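Local coordinates for oxidoreductase (Thermotoga maritima, PDB 1ZH8), which binds NADP in a Rossmann-fold domain and probably catalyses NADP-dependent oxidation of a CH-OH group or the reverse carbonyl reduction, as in the GFO/IDH/MocA family, at residues Asn289-Gln292 with Lys293-Glu296; Glu140-Arg143 with His144-Ala147. All blocks are in the same frame, centred on the assembly; numbering follows the deposited sequence.

How the contacts relate
From the N terminus, the Rossmann-type domain runs through strand 136-139, the last strand of its parallel sheet, and contact 2 follows at once: residues 140-147 turn from that strand into helix 146-156. The chain then builds most of the large mixed sheet before contact 1 opens helix 290-303. Each contact lies within one continuous stretch and closes only a local turn, so neither encloses the other and they follow in series. Their centres are about 9 Å apart, and Ser-290 OG and Asn-141 ND2, 3.2 Å apart, probably share a hydrogen bond. Both reach NADP at its carboxamide, Asn-141 of contact 2 at the nitrogen and Tyr-291 of contact 1 at the oxygen.

Contact 1. Residues Asn289-Gln292 with Lys293-Glu296. With NAP (NADP nicotinamide-adenine-dinucleotide phosphate), chain D.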
loop_
_atom_site.group_PDB
_atom_site.type_symbol
_atom_site.label_atom_id
_atom_site.label_comp_id
_atom_site.label_asym_id
_atom_site.label_seq_id
_atom_site.Cartn_x
_atom_site.Cartn_y
_atom_site.Cartn_z
ATOM N N ASN A 289 29.113 -8.230 -3.616
ATOM C CA ASN A 289 28.478 -9.483 -3.970
ATOM C C ASN A 289 27.947 -10.076 -2.672
ATOM O O ASN A 289 28.731 -10.426 -1.794
ATOM C CB ASN A 289 29.478 -10.421 -4.676
ATOM C CG ASN A 289 28.860 -11.761 -5.055
ATOM O OD1 ASN A 289 28.116 -12.372 -4.273
ATOM N ND2 ASN A 289 29.164 -12.228 -6.255
ATOM N N SER A 290 26.625 -10.163 -2.538
ATOM C CA SER A 290 26.010 -10.663 -1.314
ATOM C C SER A 290 26.174 -12.172 -1.118
ATOM O O SER A 290 26.242 -12.641 0.021
ATOM C CB SER A 290 24.521 -10.283 -1.255
ATOM O OG SER A 290 23.814 -10.756 -2.394
ATOM N N TYR A 291 26.228 -12.927 -2.217
ATOM C CA TYR A 291 26.504 -14.365 -2.156
ATOM C C TYR A 291 27.904 -14.604 -1.618
ATOM O O TYR A 291 28.127 -15.489 -0.797
ATOM C CB TYR A 291 26.350 -15.005 -3.540
ATOM C CG TYR A 291 25.003 -14.722 -4.145
ATOM C CD1 TYR A 291 23.878 -15.443 -3.733
ATOM C CD2 TYR A 291 24.837 -13.697 -5.090
ATOM C CE1 TYR A 291 22.623 -15.171 -4.258
ATOM C CE2 TYR A 291 23.575 -13.415 -5.630
ATOM C CZ TYR A 291 22.482 -14.161 -5.203
ATOM O OH TYR A 291 21.243 -13.928 -5.727
ATOM N N GLN A 292 28.847 -13.791 -2.070
ATOM C CA GLN A 292 30.206 -13.895 -1.589
ATOM C C GLN A 292 30.212 -13.572 -0.105
ATOM O O GLN A 292 30.857 -14.261 0.688
ATOM C CB GLN A 292 31.092 -12.920 -2.347
ATOM C CG GLN A 292 32.547 -13.033 -2.022
ATOM C CD GLN A 292 33.376 -12.091 -2.860
ATOM O OE1 GLN A 292 33.172 -11.970 -4.076
ATOM N NE2 GLN A 292 34.310 -11.402 -2.216
ATOM N N LYS A 293 29.472 -12.529 0.255
ATOM C CA LYS A 293 29.420 -12.066 1.622
ATOM C C LYS A 293 28.823 -13.119 2.557
ATOM O O LYS A 293 29.304 -13.303 3.682
ATOM C CB LYS A 293 28.678 -10.737 1.703
ATOM C CG LYS A 293 29.596 -9.556 1.525
ATOM C CD LYS A 293 28.874 -8.280 1.897
ATOM C CE LYS A 293 29.045 -7.925 3.378
ATOM N NZ LYS A 293 28.113 -6.819 3.798
ATOM N N GLU A 294 27.805 -13.830 2.085
ATOM C CA GLU A 294 27.211 -14.860 2.907
ATOM C C GLU A 294 28.137 -16.077 3.071
ATOM O O GLU A 294 28.125 -16.722 4.125
ATOM C CB GLU A 294 25.787 -15.239 2.446
ATOM C CG GLU A 294 25.694 -15.984 1.136
ATOM C CD GLU A 294 24.266 -16.238 0.692
ATOM O OE1 GLU A 294 23.327 -16.027 1.495
ATOM O OE2 GLU A 294 24.080 -16.656 -0.473
ATOM N N PHE A 295 28.948 -16.383 2.058
ATOM C CA PHE A 295 29.879 -17.516 2.168
ATOM C C PHE A 295 31.014 -17.202 3.146
ATOM O O PHE A 295 31.453 -18.062 3.913
ATOM C CB PHE A 295 30.417 -17.955 0.804
ATOM C CG PHE A 295 29.542 -18.968 0.099
ATOM C CD1 PHE A 295 29.514 -20.293 0.511
ATOM C CD2 PHE A 295 28.757 -18.593 -0.993
ATOM C CE1 PHE A 295 28.695 -21.238 -0.133
ATOM C CE2 PHE A 295 27.941 -19.518 -1.650
ATOM C CZ PHE A 295 27.913 -20.855 -1.214
ATOM N N GLU A 296 31.452 -15.953 3.133
ATOM C CA GLU A 296 32.412 -15.473 4.096
ATOM C C GLU A 296 31.847 -15.657 5.503
ATOM O O GLU A 296 32.549 -16.142 6.394
ATOM C CB GLU A 296 32.749 -13.996 3.828
ATOM C CG GLU A 296 33.596 -13.761 2.573
ATOM C CD GLU A 296 33.872 -12.269 2.245
ATOM O OE1 GLU A 296 33.472 -11.365 3.017
ATOM O OE2 GLU A 296 34.505 -12.005 1.192
HETATM P PA NAP D . 17.210 -25.180 -10.582
HETATM O O1A NAP D . 17.912 -24.556 -11.733
HETATM O O2A NAP D . 16.074 -26.029 -10.975
HETATM O O5B NAP D . 18.296 -25.957 -9.695
HETATM C C5B NAP D . 17.932 -27.110 -8.971
HETATM C C4B NAP D . 19.009 -28.156 -9.187
HETATM O O4B NAP D . 18.811 -29.253 -8.306
HETATM C C3B NAP D . 18.974 -28.726 -10.600
HETATM O O3B NAP D . 20.311 -28.955 -10.936
HETATM C C2B NAP D . 18.234 -30.035 -10.378
HETATM O O2B NAP D . 18.236 -31.110 -11.311
HETATM C C1B NAP D . 18.841 -30.456 -9.058
HETATM N N9A NAP D . 18.042 -31.500 -8.421
HETATM C C8A NAP D . 16.678 -31.684 -8.485
HETATM N N7A NAP D . 16.365 -32.761 -7.731
HETATM C C5A NAP D . 17.511 -33.262 -7.198
HETATM C C6A NAP D . 17.781 -34.342 -6.367
HETATM N N6A NAP D . 16.808 -35.135 -5.952
HETATM N N1A NAP D . 19.067 -34.596 -5.967
HETATM C C2A NAP D . 20.089 -33.791 -6.410
HETATM N N3A NAP D . 19.832 -32.729 -7.238
HETATM C C4A NAP D . 18.566 -32.471 -7.621
HETATM O O3 NAP D . 16.655 -24.022 -9.630
HETATM P PN NAP D . 17.568 -22.871 -8.980
HETATM O O1N NAP D . 19.042 -23.112 -9.089
HETATM O O2N NAP D . 16.910 -21.676 -9.491
HETATM O O5D NAP D . 17.230 -22.943 -7.406
HETATM C C5D NAP D . 17.830 -23.857 -6.504
HETATM C C4D NAP D . 17.796 -23.256 -5.100
HETATM O O4D NAP D . 18.452 -21.994 -5.126
HETATM C C3D NAP D . 16.357 -22.993 -4.645
HETATM O O3D NAP D . 16.191 -23.328 -3.288
HETATM C C2D NAP D . 16.158 -21.507 -4.822
HETATM O O2D NAP D . 15.239 -20.965 -3.895
HETATM C C1D NAP D . 17.575 -20.986 -4.636
HETATM N N1N NAP D . 17.761 -19.721 -5.343
HETATM C C2N NAP D . 18.141 -18.630 -4.617
HETATM C C3N NAP D . 18.325 -17.390 -5.236
HETATM C C7N NAP D . 18.958 -16.245 -4.485
HETATM O O7N NAP D . 19.072 -15.025 -5.178
HETATM N N7N NAP D . 19.399 -16.385 -3.219
HETATM C C4N NAP D . 18.119 -17.280 -6.619
HETATM C C5N NAP D . 17.742 -18.408 -7.359
HETATM C C6N NAP D . 17.563 -19.632 -6.706
HETATM P P2B NAP D . 19.185 -31.470 -12.561
HETATM O O1X NAP D . 20.420 -32.226 -12.120
HETATM O O2X NAP D . 19.633 -30.222 -13.286
HETATM O O3X NAP D . 18.313 -32.337 -13.443
#
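The Tyr-291 ring and the Glu-294 carboxylate lie side by side at the Asn-289-capped N terminus of helix 290-303, OE2 approaching Tyr-291 CD1 at 3.5 Å with the two planes inclined by 67°. Ser-290 OG stands 4.1 Å above one face of the tyrosine ring, displaced toward the rim, while the carboxamide carbon C7N of NADP lies in plane at its edge. Glu-294 CG sits between its own backbone N and carbonyl carbon (chi1 70°), which draws the extended chain back along Tyr-291, pointing the same way. The Phe-295 ring offers an edge to the tyrosine backbone, CD2 lying 3.2 Å from Tyr-291 O, and meets the His-34 ring edge-to-face.

In the cap, Asn-289 OD1 accepts from Gln-292 N at 2.7 Å, the donor standing well above the side-chain carbonyl plane. It thus serves an amide of the first turn, which has no preceding helical carbonyl to bond to. Regular i to i+4 bonds follow, from Lys-293 N to Asn-289 O through Glu-296 N to Gln-292 O. On the flank away from the cofactor, Gln-292 NE2 gives Glu-296 OE2 a weak bond, long at 3.5 Å though nearly straight (173°). The amide and carboxylate planes there are steeply inclined. Gln-292 OE1 also has a weak bond to Asn-40.

Leu-33 and Ala-37 touch Tyr-291, so that helix 290-303 packs against helix 28-39 of the Rossmann fold. With CG anti to the carbonyl carbon, the phenol extends into the NADP pocket, where its OH donates to NAP O7N across a very short 2.5 Å.

Contact 2. Residues Glu140-Arg143 with His144-Ala147; sequences ENFR and HVPA. With NAP (NADP nicotinamide-adenine-dinucleotide phosphate), chain D; EDO (1,2-ethanediol), chain E.
Backbone bonds join Asn-141 to His-144 and Phe-142 to Val-145 in a 3-10 turn that links Rossmann strand 136-139 to helix 146-156. His-144 N donates to Asn-141 O at 2.8 Å, from above the carbonyl plane. The next bond, Val-145 N to Phe-142 O, is weak at 3.5 Å, and Val-145 then takes the N-cap position of the helix. The start of the turn is fastened by a side chain: Glu-140 OE2 accepts from Phe-142 N through its anti lone pair, and the same oxygen is also bonded to His-202.

Water supplies a second polar link. Water 1 donates to Glu-140 O and is hydrogen-bonded to His-144 NE2, 2.8 Å from each, lying in the plane of the imidazole. Glu-140 O itself is at the ring edge, 3.4 Å from His-144 CD2, whereas Arg-143 O lies over one face. With CG anti to its carbonyl carbon (chi1 -58°), the imidazole is carried back alongside the turn. Its other nitrogen, ND1, has a weak bond to O1 of an ethanediol, probably from the crystallisation liquor.

Apolar contact is slight: Val-145 CG2 approaches Phe-142 CD1 obliquely at 4.4 Å. The same methyl also rests against the carbonyl oxygen of Asn-141. The Glu-140 methylene CG packs 3.5 Å above one face of the Arg-143 guanidinium.

The charge of Arg-143 is paired elsewhere, its NH2 forming a salt bridge with Asp-319 of helix 313-329.

Cofactor binding falls to Asn-141, whose amide is fixed at both ends: ND2 bonds to Ser-290 OG, and OD1 accepts from NAP N7N at 2.9 Å with an N-H...O angle of 160°.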
loop_
_atom_site.group_PDB
_atom_site.type_symbol
_atom_site.label_atom_id
_atom_site.label_comp_id
_atom_site.label_asym_id
_atom_site.label_seq_id
_atom_site.Cartn_x
_atom_site.Cartn_y
_atom_site.Cartn_z
ATOM N N GLU A 140 20.285 -16.531 3.084
ATOM C CA GLU A 140 19.378 -15.472 2.736
ATOM C C GLU A 140 20.253 -14.304 2.407
ATOM O O GLU A 140 20.702 -13.574 3.302
ATOM C CB GLU A 140 18.436 -15.167 3.899
ATOM C CG GLU A 140 17.576 -13.930 3.684
ATOM C CD GLU A 140 16.975 -13.873 2.283
ATOM O OE1 GLU A 140 15.976 -14.580 2.035
ATOM O OE2 GLU A 140 17.522 -13.131 1.429
ATOM N N ASN A 141 20.547 -14.143 1.127
ATOM C CA ASN A 141 21.560 -13.159 0.740
ATOM C C ASN A 141 21.125 -11.697 0.964
ATOM O O ASN A 141 21.968 -10.832 1.184
ATOM C CB ASN A 141 22.042 -13.392 -0.688
ATOM C CG ASN A 141 20.931 -13.244 -1.683
ATOM O OD1 ASN A 141 19.970 -14.020 -1.681
ATOM N ND2 ASN A 141 21.017 -12.226 -2.496
ATOM N N PHE A 142 19.824 -11.421 0.965
ATOM C CA PHE A 142 19.335 -10.060 1.292
ATOM C C PHE A 142 19.773 -9.553 2.676
ATOM O O PHE A 142 19.801 -8.350 2.904
ATOM C CB PHE A 142 17.806 -9.937 1.125
ATOM C CG PHE A 142 17.355 -9.613 -0.296
ATOM C CD1 PHE A 142 17.909 -10.273 -1.401
ATOM C CD2 PHE A 142 16.367 -8.643 -0.517
ATOM C CE1 PHE A 142 17.494 -9.963 -2.727
ATOM C CE2 PHE A 142 15.944 -8.311 -1.832
ATOM C CZ PHE A 142 16.510 -8.983 -2.940
ATOM N N ARG A 143 20.123 -10.455 3.594
ATOM C CA ARG A 143 20.707 -10.048 4.881
ATOM C C ARG A 143 22.131 -9.535 4.762
ATOM O O ARG A 143 22.744 -9.126 5.751
ATOM C CB ARG A 143 20.693 -11.205 5.868
ATOM C CG ARG A 143 19.713 -11.020 6.952
ATOM C CD ARG A 143 19.434 -12.342 7.613
ATOM N NE ARG A 143 18.006 -12.394 7.682
ATOM C CZ ARG A 143 17.257 -13.446 7.438
ATOM N NH1 ARG A 143 17.776 -14.619 7.133
ATOM N NH2 ARG A 143 15.953 -13.297 7.524
ATOM N N HIS A 144 22.669 -9.580 3.551
ATOM C CA HIS A 144 24.055 -9.201 3.362
ATOM C C HIS A 144 24.174 -8.122 2.314
ATOM O O HIS A 144 25.277 -7.885 1.827
ATOM C CB HIS A 144 24.873 -10.416 2.926
ATOM C CG HIS A 144 24.813 -11.564 3.883
ATOM N ND1 HIS A 144 25.783 -11.787 4.838
ATOM C CD2 HIS A 144 23.912 -12.563 4.022
ATOM C CE1 HIS A 144 25.481 -12.873 5.527
ATOM N NE2 HIS A 144 24.354 -13.366 5.046
ATOM N N VAL A 145 23.046 -7.488 1.959
ATOM C CA VAL A 145 23.038 -6.467 0.911
ATOM C C VAL A 145 23.348 -5.087 1.543
ATOM O O VAL A 145 22.632 -4.640 2.429
ATOM C CB VAL A 145 21.698 -6.505 0.074
ATOM C CG1 VAL A 145 21.575 -5.308 -0.877
ATOM C CG2 VAL A 145 21.551 -7.845 -0.734
ATOM N N PRO A 146 24.431 -4.422 1.123
ATOM C CA PRO A 146 24.836 -3.210 1.878
ATOM C C PRO A 146 23.799 -2.079 1.929
ATOM O O PRO A 146 23.685 -1.410 2.955
ATOM C CB PRO A 146 26.119 -2.751 1.179
ATOM C CG PRO A 146 26.109 -3.447 -0.159
ATOM C CD PRO A 146 25.357 -4.730 0.018
ATOM N N ALA A 147 23.026 -1.897 0.858
ATOM C CA ALA A 147 21.984 -0.876 0.813
ATOM C C ALA A 147 21.029 -1.014 1.978
ATOM O O ALA A 147 20.591 -0.004 2.552
ATOM C CB ALA A 147 21.210 -0.948 -0.494
HETATM P PA NAP D . 17.210 -25.180 -10.582
HETATM O O1A NAP D . 17.912 -24.556 -11.733
HETATM O O2A NAP D . 16.074 -26.029 -10.975
HETATM O O5B NAP D . 18.296 -25.957 -9.695
HETATM C C5B NAP D . 17.932 -27.110 -8.971
HETATM C C4B NAP D . 19.009 -28.156 -9.187
HETATM O O4B NAP D . 18.811 -29.253 -8.306
HETATM C C3B NAP D . 18.974 -28.726 -10.600
HETATM O O3B NAP D . 20.311 -28.955 -10.936
HETATM C C2B NAP D . 18.234 -30.035 -10.378
HETATM O O2B NAP D . 18.236 -31.110 -11.311
HETATM C C1B NAP D . 18.841 -30.456 -9.058
HETATM N N9A NAP D . 18.042 -31.500 -8.421
HETATM C C8A NAP D . 16.678 -31.684 -8.485
HETATM N N7A NAP D . 16.365 -32.761 -7.731
HETATM C C5A NAP D . 17.511 -33.262 -7.198
HETATM C C6A NAP D . 17.781 -34.342 -6.367
HETATM N N6A NAP D . 16.808 -35.135 -5.952
HETATM N N1A NAP D . 19.067 -34.596 -5.967
HETATM C C2A NAP D . 20.089 -33.791 -6.410
HETATM N N3A NAP D . 19.832 -32.729 -7.238
HETATM C C4A NAP D . 18.566 -32.471 -7.621
HETATM O O3 NAP D . 16.655 -24.022 -9.630
HETATM P PN NAP D . 17.568 -22.871 -8.980
HETATM O O1N NAP D . 19.042 -23.112 -9.089
HETATM O O2N NAP D . 16.910 -21.676 -9.491
HETATM O O5D NAP D . 17.230 -22.943 -7.406
HETATM C C5D NAP D . 17.830 -23.857 -6.504
HETATM C C4D NAP D . 17.796 -23.256 -5.100
HETATM O O4D NAP D . 18.452 -21.994 -5.126
HETATM C C3D NAP D . 16.357 -22.993 -4.645
HETATM O O3D NAP D . 16.191 -23.328 -3.288
HETATM C C2D NAP D . 16.158 -21.507 -4.822
HETATM O O2D NAP D . 15.239 -20.965 -3.895
HETATM C C1D NAP D . 17.575 -20.986 -4.636
HETATM N N1N NAP D . 17.761 -19.721 -5.343
HETATM C C2N NAP D . 18.141 -18.630 -4.617
HETATM C C3N NAP D . 18.325 -17.390 -5.236
HETATM C C7N NAP D . 18.958 -16.245 -4.485
HETATM O O7N NAP D . 19.072 -15.025 -5.178
HETATM N N7N NAP D . 19.399 -16.385 -3.219
HETATM C C4N NAP D . 18.119 -17.280 -6.619
HETATM C C5N NAP D . 17.742 -18.408 -7.359
HETATM C C6N NAP D . 17.563 -19.632 -6.706
HETATM P P2B NAP D . 19.185 -31.470 -12.561
HETATM O O1X NAP D . 20.420 -32.226 -12.120
HETATM O O2X NAP D . 19.633 -30.222 -13.286
HETATM O O3X NAP D . 18.313 -32.337 -13.443
HETATM C C1 EDO E . 27.714 -8.763 7.591
HETATM O O1 EDO E . 27.581 -9.420 6.313
HETATM C C2 EDO E . 27.418 -7.272 7.432
HETATM O O2 EDO E . 27.311 -6.664 8.727
HETATM O O HOH W 1 22.103 -14.999 5.275
#